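Local atomic coordinates of prepilin-like protein (Thermus thermophilus, PDB entry 6QVF), a protein that is a competence-associated type IV pilin that probably takes part in natural DNA uptake, perhaps as part of a DNA receptor at the pilus tip. Residues B[12-17]-B[130-135]; B[20-25]-B[120-125]; B[56-61]-B[143-148]; B[113-118]-B[154-159]. All blocks are in the same frame, centred on the assembly; numbering follows the deposited sequence.

Contact 1: residues B[12-17]-B[130-135]; sequences TDAKAA and PKVTLG
Val132 packs its side chain against Ala14 and Lys15 while its backbone stays in the sheet: Val132 O lies 2.8 Å from Ala124 N, probably a hydrogen bond to the neighbouring strand. Everything that passes between 12-17 and 130-135 is apolar or van der Waals. With CG1 anti to the backbone N (chi1 175°), the two methyls of Val132 divide the work. CG2 sits 3.8 Å from Lys15 N and 4.0 Å from Ala14 CB, so it rests on the helix backbone itself, and CG1 meets Lys15 CG at 4.0 Å. Only the root of the lysine is used here; its chain bends at chi2 and chi3 and carries NZ off toward Glu23 of the second subunit, a long and weak ion pair. Ala14 CB also faces the strand's entrance, 4.0 Å from Pro130 O. Further along, Leu134 CD1 grazes Lys15 O, and the same side chain reaches Ala18 and Val19 on the next turn. Thr133 to Gly135 pair with an antiparallel strand of the second subunit, carrying the sheet across the interface. The axes of 12-17 and 131-135 come within 7.5 Å, at 31°. A long N-terminal helix laid on an antiparallel sheet marks the type IV pilin fold.

Contact 2: residues B[20-25]-B[120-125]; sequences QVLERR and VVVTAT
Leu22 has CG anti to its backbone nitrogen (chi1 -178°), and the turn at chi2 then lowers CD1 onto Val120; Val122, with chi1 at -55°, turns CG1 to Val21 and the Leu22 backbone, and CG2 to Leu22 CB. Leu22 CD1 ends 3.5 Å from Val120 O and 3.7 Å from Val120 CG1, the two side chains meeting at a slant. The same CG1 methyl of Val120 is touched by Arg25 CB at 3.8 Å, so it lodges between residues almost one helical turn apart. On Val122, CG1 lies 4.0 Å from Val21 CG1 and equally close to the Leu22 backbone N, whereas CG2 reaches Leu22 CB at 4.1 Å. This is the hydrophobic layer of a pilin, helix 2-30 over the antiparallel sheet. Here 20-25 and 120-125 run nearly opposite ways, at 157°, and their axes approach to 8.3 Å. Val102 and Trp104 of the adjoining strand extend the layer beneath Val21 and Val122. Arg25 gives the strand only the base of its chain. A bend at chi2 takes the guanidinium away to Glu95, with which NH2 makes a salt bridge, and Trp104 adds a cation-pi contact.

Contact 3: residues B[56-61]-B[143-148]; sequences RSFYFV and VYPSPT
Arg56 lays its guanidinium against Pro145, whose CD stands 3.2 Å above one face of the group, toward its rim, and comes within 3.4 Å of Arg56 NH1. The arginine chain leaves with CG anti to the backbone N (chi1 -173°), runs on extended, and bends at chi3 (-74°). On the way CG covers part of one face of the Phe58 ring. Phe58, its CG anti to the carbonyl carbon (chi1 -61°), directs CE1 at the loop: Val143 CG2, set between its own backbone N and carbonyl carbon, is 3.5 Å away on a slanting approach, and Tyr144 O, also 3.5 Å from CE1, lies at the ring edge, near its plane. Strand 55-58 is the middle strand of a small three-stranded antiparallel sheet, and it meets here the loop from Cys140 to Cys155, reminiscent of the disulfide-bounded D-region of type IV pilins. Were Arg56 cut back to alanine, Pro145 would probably lose the flat group on its CD and part of the Phe58 ring its cover. The peptide before Pro145 is cis, and Pro145 CB lies 4.2 Å above the centre of the preceding Tyr144 ring. In helix 59-66, Phe60 CB touches Val143 CG1 at 4.3 Å, while Tyr144 packs on Arg3 of the second subunit.

Contact 4: residues B[113-118]-B[154-159]; sequences LGEGVV and PCPPPG
Glu115 reaches from a tight turn to the proline-rich loop and takes a hydrogen bond from Gly159 N at its OE2, 2.9 Å long with an N-H...O angle of 154°. The turn is a type II beta turn from Gly114 to Val117, and its partner, the run from Cys155 through Pro158, has the backbone angles of a polyproline II segment. Gly159 N approaches OE2 from above the carboxylate plane, 46° out of it. A water donates to the other oxygen, Glu115 OE1, its own oxygen 2.6 Å away, and also to Pro156 O, 2.7 Å from the same water oxygen. Thus the carboxylate is tied to the loop at both oxygens, once directly and once through water. Beyond CG the glutamate chain is extended, which spans the gap, and its CG meets Pro156 CG at 3.7 Å across the slanting approach of the two side chains. With an alanine instead of Glu115, Gly159 N would probably lose its acceptor and the water one of its two anchors, leaving the loop less firmly held. Behind the glutamate, Gly116 lets the ring of Pro156 come close: Gly116 CA is 3.9 Å from Pro156 CD, and a CB there would be only 3.3 Å from that same CD. Its positive phi also suits the third position of a type II turn. Further back, Cys155 is fixed by its disulfide to Cys140, which also pairs with Gly116 through the backbone. The turn itself is closed by Val117 N, which donates to Gly114 O at 3.1 Å.

How the contacts relate
Contacts 1 and 2 are two parts of one layer, helix 2-30 on neighbouring strands of the sheet; their centres are 9 Å apart, and Thr133 OG1 joins Thr123 OG1 by a probable hydrogen bond of 2.8 Å. Contacts 3 and 4 form a second cluster on the opposite side of the chain's centre, with centres 12 Å apart. There Phe60 CZ packs 3.3 Å from Gly116 O, and Val143 CG2 lies 3.4 Å from Pro154 CD. The clusters are well separated, contact 1 lying about 30 Å from contact 4 between centres, but strand 117-125 links them, carrying part of contact 4 at its start and contact 2 further on.

Contact 1: residues B[12-17]-B[130-135]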
loop_
_atom_site.group_PDB
_atom_site.type_symbol
_atom_site.label_atom_id
_atom_site.label_comp_id
_atom_site.label_asym_id
_atom_site.label_seq_id
_atom_site.Cartn_x
_atom_site.Cartn_y
_atom_site.Cartn_z
ATOM N N THR B 12 15.710 4.356 7.831
ATOM C CA THR B 12 14.824 4.682 8.933
ATOM C C THR B 12 14.263 6.100 8.754
ATOM O O THR B 12 13.071 6.345 8.942
ATOM C CB THR B 12 15.575 4.599 10.268
ATOM O OG1 THR B 12 15.885 3.232 10.531
ATOM C CG2 THR B 12 14.763 5.149 11.416
ATOM N N ASP B 13 15.127 7.031 8.369
ATOM C CA ASP B 13 14.741 8.428 8.131
ATOM C C ASP B 13 13.761 8.546 6.949
ATOM O O ASP B 13 12.780 9.297 7.004
ATOM C CB ASP B 13 15.955 9.309 7.882
ATOM C CG ASP B 13 16.875 9.418 9.083
ATOM O OD1 ASP B 13 16.436 9.080 10.221
ATOM O OD2 ASP B 13 18.033 9.835 8.861
ATOM N N ALA B 14 14.037 7.815 5.876
ATOM C CA ALA B 14 13.178 7.799 4.692
ATOM C C ALA B 14 11.806 7.275 5.087
ATOM O O ALA B 14 10.772 7.829 4.647
ATOM C CB ALA B 14 13.789 6.947 3.605
ATOM N N LYS B 15 11.791 6.213 5.906
ATOM C CA LYS B 15 10.493 5.680 6.344
ATOM C C LYS B 15 9.721 6.717 7.155
ATOM O O LYS B 15 8.471 6.861 7.000
ATOM C CB LYS B 15 10.623 4.391 7.167
ATOM C CG LYS B 15 9.296 3.669 7.253
ATOM C CD LYS B 15 9.011 3.017 8.502
ATOM C CE LYS B 15 10.084 2.090 9.002
ATOM N NZ LYS B 15 9.820 1.816 10.438
ATOM N N ALA B 16 10.397 7.394 8.076
ATOM C CA ALA B 16 9.705 8.399 8.901
ATOM C C ALA B 16 9.122 9.523 8.025
ATOM O O ALA B 16 8.004 10.008 8.292
ATOM C CB ALA B 16 10.646 8.954 9.933
ATOM N N ALA B 17 9.843 9.955 7.004
ATOM C CA ALA B 17 9.368 11.001 6.108
ATOM C C ALA B 17 8.130 10.501 5.337
ATOM O O ALA B 17 7.119 11.219 5.215
ATOM C CB ALA B 17 10.449 11.389 5.149
ATOM N N PRO B 130 18.418 5.049 0.016
ATOM C CA PRO B 130 17.238 4.281 0.442
ATOM C C PRO B 130 15.897 4.892 0.049
ATOM O O PRO B 130 15.656 6.104 0.219
ATOM C CB PRO B 130 17.387 4.153 1.957
ATOM C CG PRO B 130 18.897 4.269 2.173
ATOM C CD PRO B 130 19.376 5.249 1.117
ATOM N N LYS B 131 15.040 4.016 -0.467
ATOM C CA LYS B 131 13.669 4.361 -0.868
ATOM C C LYS B 131 12.694 3.607 0.029
ATOM O O LYS B 131 12.931 2.431 0.409
ATOM C CB LYS B 131 13.409 3.971 -2.321
ATOM C CG LYS B 131 14.189 4.788 -3.343
ATOM C CD LYS B 131 14.086 4.259 -4.760
ATOM C CE LYS B 131 12.667 4.176 -5.262
ATOM N NZ LYS B 131 12.056 2.886 -4.846
ATOM N N VAL B 132 11.579 4.269 0.344
ATOM C CA VAL B 132 10.494 3.622 1.087
ATOM C C VAL B 132 9.152 4.006 0.459
ATOM O O VAL B 132 8.877 5.212 0.248
ATOM C CB VAL B 132 10.494 3.990 2.575
ATOM C CG1 VAL B 132 9.285 3.399 3.291
ATOM C CG2 VAL B 132 11.783 3.543 3.265
ATOM N N THR B 133 8.390 2.984 0.081
ATOM C CA THR B 133 7.049 3.184 -0.523
ATOM C C THR B 133 5.981 2.602 0.388
ATOM O O THR B 133 5.997 1.383 0.687
ATOM C CB THR B 133 6.926 2.506 -1.893
ATOM O OG1 THR B 133 7.819 3.153 -2.803
ATOM C CG2 THR B 133 5.522 2.558 -2.466
ATOM N N LEU B 134 5.037 3.461 0.795
ATOM C CA LEU B 134 3.945 3.110 1.678
ATOM C C LEU B 134 2.614 3.505 1.037
ATOM O O LEU B 134 2.522 4.473 0.321
ATOM C CB LEU B 134 4.063 3.825 3.019
ATOM C CG LEU B 134 5.366 3.615 3.774
ATOM C CD1 LEU B 134 5.393 4.490 5.003
ATOM C CD2 LEU B 134 5.569 2.166 4.160
ATOM N N GLY B 135 1.589 2.749 1.373
ATOM C CA GLY B 135 0.239 2.997 0.926
ATOM C C GLY B 135 -0.764 2.881 2.052
ATOM O O GLY B 135 -0.564 2.186 3.035
#

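Contact 2: residues B[20-25]-B[120-125]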
loop_
_atom_site.group_PDB
_atom_site.type_symbol
_atom_site.label_atom_id
_atom_site.label_comp_id
_atom_site.label_asym_id
_atom_site.label_seq_id
_atom_site.Cartn_x
_atom_site.Cartn_y
_atom_site.Cartn_z
ATOM N N GLN B 20 4.990 10.449 7.621
ATOM C CA GLN B 20 4.478 11.791 7.936
ATOM C C GLN B 20 3.570 12.270 6.788
ATOM O O GLN B 20 2.462 12.787 6.983
ATOM C CB GLN B 20 5.672 12.731 8.132
ATOM C CG GLN B 20 5.285 14.128 8.539
ATOM C CD GLN B 20 6.465 15.068 8.634
ATOM O OE1 GLN B 20 6.414 16.146 8.070
ATOM N NE2 GLN B 20 7.519 14.673 9.351
ATOM N N VAL B 21 4.042 12.102 5.564
ATOM C CA VAL B 21 3.295 12.532 4.384
ATOM C C VAL B 21 2.056 11.650 4.183
ATOM O O VAL B 21 0.962 12.139 3.904
ATOM C CB VAL B 21 4.199 12.524 3.139
ATOM C CG1 VAL B 21 3.405 12.850 1.881
ATOM C CG2 VAL B 21 5.373 13.478 3.337
ATOM N N LEU B 22 2.193 10.335 4.342
ATOM C CA LEU B 22 1.064 9.442 4.223
ATOM C C LEU B 22 -0.028 9.799 5.230
ATOM O O LEU B 22 -1.220 9.829 4.866
ATOM C CB LEU B 22 1.516 7.995 4.436
ATOM C CG LEU B 22 0.418 6.948 4.276
ATOM C CD1 LEU B 22 -0.059 6.905 2.849
ATOM C CD2 LEU B 22 0.898 5.572 4.722
ATOM N N GLU B 23 0.366 10.149 6.462
ATOM C CA GLU B 23 -0.615 10.509 7.519
ATOM C C GLU B 23 -1.327 11.803 7.115
ATOM O O GLU B 23 -2.575 11.913 7.235
ATOM C CB GLU B 23 0.112 10.702 8.856
ATOM C CG GLU B 23 0.497 9.416 9.560
ATOM C CD GLU B 23 1.353 9.537 10.814
ATOM O OE1 GLU B 23 2.059 10.582 11.007
ATOM O OE2 GLU B 23 1.290 8.574 11.607
ATOM N N ARG B 24 -0.580 12.785 6.633
ATOM C CA ARG B 24 -1.185 14.091 6.351
ATOM C C ARG B 24 -2.137 13.976 5.158
ATOM O O ARG B 24 -3.262 14.503 5.208
ATOM C CB ARG B 24 -0.140 15.163 6.106
ATOM C CG ARG B 24 0.328 15.788 7.415
ATOM C CD ARG B 24 1.044 17.105 7.236
ATOM N NE ARG B 24 2.219 16.936 6.396
ATOM C CZ ARG B 24 3.384 16.529 6.847
ATOM N NH1 ARG B 24 3.554 16.345 8.152
ATOM N NH2 ARG B 24 4.347 16.273 5.982
ATOM N N ARG B 25 -1.729 13.250 4.108
ATOM C CA ARG B 25 -2.589 13.142 2.937
ATOM C C ARG B 25 -3.800 12.238 3.207
ATOM O O ARG B 25 -4.915 12.527 2.746
ATOM C CB ARG B 25 -1.774 12.684 1.722
ATOM C CG ARG B 25 -0.671 13.671 1.391
ATOM C CD ARG B 25 -1.172 15.054 1.012
ATOM N NE ARG B 25 -0.139 16.066 0.900
ATOM C CZ ARG B 25 -0.361 17.348 0.576
ATOM N NH1 ARG B 25 -1.595 17.803 0.344
ATOM N NH2 ARG B 25 0.682 18.165 0.448
ATOM N N VAL B 120 -3.903 6.215 -1.099
ATOM C CA VAL B 120 -2.894 7.204 -0.850
ATOM C C VAL B 120 -1.551 6.457 -0.862
ATOM O O VAL B 120 -1.365 5.478 -0.127
ATOM C CB VAL B 120 -3.100 7.957 0.479
ATOM C CG1 VAL B 120 -2.083 9.087 0.646
ATOM C CG2 VAL B 120 -4.540 8.439 0.632
ATOM N N VAL B 121 -0.665 6.861 -1.764
ATOM C CA VAL B 121 0.615 6.197 -1.958
ATOM C C VAL B 121 1.726 7.218 -1.905
ATOM O O VAL B 121 1.640 8.232 -2.585
ATOM C CB VAL B 121 0.614 5.383 -3.256
ATOM C CG1 VAL B 121 1.919 4.649 -3.460
ATOM C CG2 VAL B 121 -0.542 4.417 -3.235
ATOM N N VAL B 122 2.805 6.878 -1.188
ATOM C CA VAL B 122 3.945 7.749 -1.061
ATOM C C VAL B 122 5.233 6.973 -1.306
ATOM O O VAL B 122 5.336 5.804 -0.966
ATOM C CB VAL B 122 3.982 8.445 0.309
ATOM C CG1 VAL B 122 2.681 9.196 0.562
ATOM C CG2 VAL B 122 4.303 7.483 1.432
ATOM N N THR B 123 6.206 7.687 -1.856
ATOM C CA THR B 123 7.548 7.135 -2.000
ATOM C C THR B 123 8.573 8.176 -1.558
ATOM O O THR B 123 8.681 9.256 -2.194
ATOM C CB THR B 123 7.828 6.689 -3.432
ATOM O OG1 THR B 123 6.963 5.639 -3.856
ATOM C CG2 THR B 123 9.258 6.201 -3.611
ATOM N N ALA B 124 9.301 7.833 -0.497
ATOM C CA ALA B 124 10.409 8.672 0.004
ATOM C C ALA B 124 11.712 8.189 -0.625
ATOM O O ALA B 124 12.002 7.013 -0.579
ATOM C CB ALA B 124 10.523 8.573 1.487
ATOM N N THR B 125 12.444 9.087 -1.270
ATOM C CA THR B 125 13.721 8.702 -1.883
ATOM C C THR B 125 14.819 9.498 -1.183
ATOM O O THR B 125 14.943 10.721 -1.397
ATOM C CB THR B 125 13.751 9.010 -3.382
ATOM O OG1 THR B 125 12.761 8.256 -4.084
ATOM C CG2 THR B 125 15.112 8.729 -3.976
#

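Contact 3: residues B[56-61]-B[143-148]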
loop_
_atom_site.group_PDB
_atom_site.type_symbol
_atom_site.label_atom_id
_atom_site.label_comp_id
_atom_site.label_asym_id
_atom_site.label_seq_id
_atom_site.Cartn_x
_atom_site.Cartn_y
_atom_site.Cartn_z
ATOM N N ARG B 56 -23.323 17.531 6.882
ATOM C CA ARG B 56 -21.905 17.176 6.839
ATOM C C ARG B 56 -21.485 17.010 5.366
ATOM O O ARG B 56 -22.262 16.510 4.551
ATOM C CB ARG B 56 -21.690 15.907 7.663
ATOM C CG ARG B 56 -20.217 15.530 7.825
ATOM C CD ARG B 56 -20.080 14.469 8.894
ATOM N NE ARG B 56 -20.269 15.066 10.219
ATOM C CZ ARG B 56 -21.252 14.826 11.078
ATOM N NH1 ARG B 56 -22.328 14.126 10.750
ATOM N NH2 ARG B 56 -21.149 15.330 12.292
ATOM N N SER B 57 -20.252 17.439 5.075
ATOM C CA SER B 57 -19.600 17.350 3.801
ATOM C C SER B 57 -18.321 16.554 3.993
ATOM O O SER B 57 -17.491 16.886 4.863
ATOM C CB SER B 57 -19.303 18.719 3.264
ATOM O OG SER B 57 -18.661 18.686 1.984
ATOM N N PHE B 58 -18.156 15.513 3.164
ATOM C CA PHE B 58 -16.961 14.665 3.246
ATOM C C PHE B 58 -16.006 14.957 2.089
ATOM O O PHE B 58 -16.375 14.816 0.939
ATOM C CB PHE B 58 -17.338 13.183 3.197
ATOM C CG PHE B 58 -18.229 12.734 4.321
ATOM C CD1 PHE B 58 -17.697 12.488 5.560
ATOM C CD2 PHE B 58 -19.598 12.589 4.162
ATOM C CE1 PHE B 58 -18.487 12.069 6.606
ATOM C CE2 PHE B 58 -20.392 12.189 5.227
ATOM C CZ PHE B 58 -19.829 11.939 6.445
ATOM N N TYR B 59 -14.777 15.317 2.430
ATOM C CA TYR B 59 -13.763 15.535 1.411
ATOM C C TYR B 59 -13.484 14.237 0.638
ATOM O O TYR B 59 -12.920 14.298 -0.452
ATOM C CB TYR B 59 -12.482 16.107 2.018
ATOM C CG TYR B 59 -12.530 17.588 2.284
ATOM C CD1 TYR B 59 -13.386 18.110 3.239
ATOM C CD2 TYR B 59 -11.825 18.478 1.506
ATOM C CE1 TYR B 59 -13.449 19.475 3.487
ATOM C CE2 TYR B 59 -11.853 19.844 1.757
ATOM C CZ TYR B 59 -12.703 20.352 2.726
ATOM O OH TYR B 59 -12.783 21.703 2.955
ATOM N N PHE B 60 -13.796 13.092 1.240
ATOM C CA PHE B 60 -13.649 11.808 0.549
ATOM C C PHE B 60 -14.246 11.916 -0.861
ATOM O O PHE B 60 -13.675 11.435 -1.854
ATOM C CB PHE B 60 -14.293 10.688 1.357
ATOM C CG PHE B 60 -14.187 9.349 0.694
ATOM C CD1 PHE B 60 -15.073 8.979 -0.312
ATOM C CD2 PHE B 60 -13.151 8.502 1.035
ATOM C CE1 PHE B 60 -14.921 7.760 -0.963
ATOM C CE2 PHE B 60 -13.048 7.257 0.416
ATOM C CZ PHE B 60 -13.916 6.905 -0.577
ATOM N N VAL B 61 -15.437 12.507 -0.942
ATOM C CA VAL B 61 -16.140 12.622 -2.233
ATOM C C VAL B 61 -15.329 13.453 -3.221
ATOM O O VAL B 61 -15.184 13.081 -4.395
ATOM C CB VAL B 61 -17.543 13.218 -2.030
ATOM C CG1 VAL B 61 -18.297 13.405 -3.341
ATOM C CG2 VAL B 61 -18.356 12.388 -1.057
ATOM N N VAL B 143 -15.208 6.922 7.033
ATOM C CA VAL B 143 -15.448 8.253 7.542
ATOM C C VAL B 143 -16.285 8.133 8.831
ATOM O O VAL B 143 -16.861 7.109 9.095
ATOM C CB VAL B 143 -16.135 9.171 6.508
ATOM C CG1 VAL B 143 -15.296 9.352 5.269
ATOM C CG2 VAL B 143 -17.513 8.720 6.160
ATOM N N TYR B 144 -16.346 9.239 9.572
ATOM C CA TYR B 144 -17.192 9.352 10.735
ATOM C C TYR B 144 -18.232 10.440 10.466
ATOM O O TYR B 144 -17.883 11.538 10.036
ATOM C CB TYR B 144 -16.409 9.741 12.006
ATOM C CG TYR B 144 -17.325 9.944 13.184
ATOM C CD1 TYR B 144 -17.740 8.864 13.941
ATOM C CD2 TYR B 144 -17.901 11.178 13.422
ATOM C CE1 TYR B 144 -18.661 9.016 14.967
ATOM C CE2 TYR B 144 -18.837 11.345 14.433
ATOM C CZ TYR B 144 -19.214 10.257 15.203
ATOM O OH TYR B 144 -20.130 10.353 16.208
ATOM N N PRO B 145 -19.518 10.210 10.776
ATOM C CA PRO B 145 -20.002 8.899 11.185
ATOM C C PRO B 145 -20.028 7.905 10.017
ATOM O O PRO B 145 -20.078 8.329 8.869
ATOM C CB PRO B 145 -21.436 9.162 11.643
ATOM C CG PRO B 145 -21.801 10.455 11.053
ATOM C CD PRO B 145 -20.548 11.248 10.782
ATOM N N SER B 146 -20.051 6.617 10.352
ATOM C CA SER B 146 -20.103 5.525 9.411
ATOM C C SER B 146 -21.372 5.620 8.572
ATOM O O SER B 146 -22.447 5.857 9.114
ATOM C CB SER B 146 -20.050 4.196 10.130
ATOM O OG SER B 146 -18.962 4.137 11.036
ATOM N N PRO B 147 -21.284 5.454 7.237
ATOM C CA PRO B 147 -22.473 5.266 6.400
ATOM C C PRO B 147 -23.349 4.111 6.895
ATOM O O PRO B 147 -22.865 3.150 7.474
ATOM C CB PRO B 147 -21.937 4.920 5.010
ATOM C CG PRO B 147 -20.508 5.357 5.043
ATOM C CD PRO B 147 -20.036 5.408 6.464
ATOM N N THR B 148 -24.654 4.244 6.631
ATOM C CA THR B 148 -25.621 3.249 6.956
ATOM C C THR B 148 -26.486 2.978 5.720
ATOM O O THR B 148 -26.444 3.716 4.732
ATOM C CB THR B 148 -26.457 3.704 8.157
ATOM O OG1 THR B 148 -27.198 4.869 7.792
ATOM C CG2 THR B 148 -25.630 4.034 9.379
#

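Contact 4: residues B[113-118]-B[154-159]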
loop_
_atom_site.group_PDB
_atom_site.type_symbol
_atom_site.label_atom_id
_atom_site.label_comp_id
_atom_site.label_asym_id
_atom_site.label_seq_id
_atom_site.Cartn_x
_atom_site.Cartn_y
_atom_site.Cartn_z
ATOM N N LEU B 113 -14.770 -2.876 -8.530
ATOM C CA LEU B 113 -13.822 -3.164 -7.448
ATOM C C LEU B 113 -13.418 -1.868 -6.710
ATOM O O LEU B 113 -13.173 -1.844 -5.486
ATOM C CB LEU B 113 -12.574 -3.814 -8.044
ATOM C CG LEU B 113 -12.239 -5.230 -7.579
ATOM C CD1 LEU B 113 -10.835 -5.576 -7.995
ATOM C CD2 LEU B 113 -12.375 -5.386 -6.088
ATOM N N GLY B 114 -13.340 -0.776 -7.463
ATOM C CA GLY B 114 -12.830 0.485 -6.965
ATOM C C GLY B 114 -13.893 1.401 -6.364
ATOM O O GLY B 114 -13.565 2.480 -5.895
ATOM N N GLU B 115 -15.168 1.037 -6.416
ATOM C CA GLU B 115 -16.242 1.854 -5.959
ATOM C C GLU B 115 -16.066 2.233 -4.488
ATOM O O GLU B 115 -15.983 1.330 -3.609
ATOM C CB GLU B 115 -17.508 1.021 -6.080
ATOM C CG GLU B 115 -18.735 1.785 -6.408
ATOM C CD GLU B 115 -19.883 0.852 -6.776
ATOM O OE1 GLU B 115 -20.459 0.260 -5.868
ATOM O OE2 GLU B 115 -20.166 0.689 -7.957
ATOM N N GLY B 116 -16.032 3.543 -4.204
ATOM C CA GLY B 116 -15.900 4.059 -2.845
ATOM C C GLY B 116 -14.566 3.749 -2.166
ATOM O O GLY B 116 -14.497 3.643 -0.915
ATOM N N VAL B 117 -13.509 3.634 -2.972
ATOM C CA VAL B 117 -12.170 3.412 -2.477
ATOM C C VAL B 117 -11.247 4.531 -2.965
ATOM O O VAL B 117 -11.178 4.861 -4.178
ATOM C CB VAL B 117 -11.634 2.033 -2.907
ATOM C CG1 VAL B 117 -10.206 1.822 -2.402
ATOM C CG2 VAL B 117 -12.561 0.919 -2.492
ATOM N N VAL B 118 -10.444 5.066 -2.014
ATOM C CA VAL B 118 -9.385 5.977 -2.330
ATOM C C VAL B 118 -8.070 5.389 -1.827
ATOM O O VAL B 118 -8.030 4.891 -0.720
ATOM C CB VAL B 118 -9.623 7.368 -1.718
ATOM C CG1 VAL B 118 -8.375 8.222 -1.758
ATOM C CG2 VAL B 118 -10.806 8.068 -2.385
ATOM N N PRO B 154 -20.719 8.902 2.491
ATOM C CA PRO B 154 -20.297 9.288 1.151
ATOM C C PRO B 154 -20.051 8.155 0.154
ATOM O O PRO B 154 -19.389 8.368 -0.894
ATOM C CB PRO B 154 -18.952 9.969 1.400
ATOM C CG PRO B 154 -18.382 9.198 2.581
ATOM C CD PRO B 154 -19.584 8.792 3.412
ATOM N N CYS B 155 -20.545 6.959 0.464
ATOM C CA CYS B 155 -20.460 5.863 -0.506
ATOM C C CYS B 155 -21.350 6.164 -1.698
ATOM O O CYS B 155 -22.463 6.679 -1.559
ATOM C CB CYS B 155 -20.879 4.534 0.077
ATOM S SG CYS B 155 -19.831 3.975 1.453
ATOM N N PRO B 156 -20.894 5.824 -2.907
ATOM C CA PRO B 156 -21.722 5.983 -4.096
ATOM C C PRO B 156 -22.758 4.873 -4.152
ATOM O O PRO B 156 -22.593 3.812 -3.562
ATOM C CB PRO B 156 -20.729 5.858 -5.232
ATOM C CG PRO B 156 -19.704 4.895 -4.689
ATOM C CD PRO B 156 -19.582 5.217 -3.203
ATOM N N PRO B 157 -23.854 5.066 -4.908
ATOM C CA PRO B 157 -24.760 3.963 -5.181
ATOM C C PRO B 157 -24.044 2.969 -6.081
ATOM O O PRO B 157 -23.059 3.302 -6.744
ATOM C CB PRO B 157 -25.933 4.625 -5.899
ATOM C CG PRO B 157 -25.288 5.793 -6.593
ATOM C CD PRO B 157 -24.189 6.282 -5.651
ATOM N N PRO B 158 -24.528 1.718 -6.155
ATOM C CA PRO B 158 -23.968 0.769 -7.110
ATOM C C PRO B 158 -23.891 1.373 -8.522
ATOM O O PRO B 158 -24.831 1.942 -9.013
ATOM C CB PRO B 158 -24.916 -0.433 -7.038
ATOM C CG PRO B 158 -25.594 -0.307 -5.703
ATOM C CD PRO B 158 -25.635 1.168 -5.355
ATOM N N GLY B 159 -22.718 1.265 -9.148
ATOM C CA GLY B 159 -22.504 1.801 -10.469
ATOM C C GLY B 159 -22.231 3.296 -10.514
ATOM O O GLY B 159 -22.059 3.881 -11.615
HETATM O O HOH W 1 -21.299 1.451 -3.770
#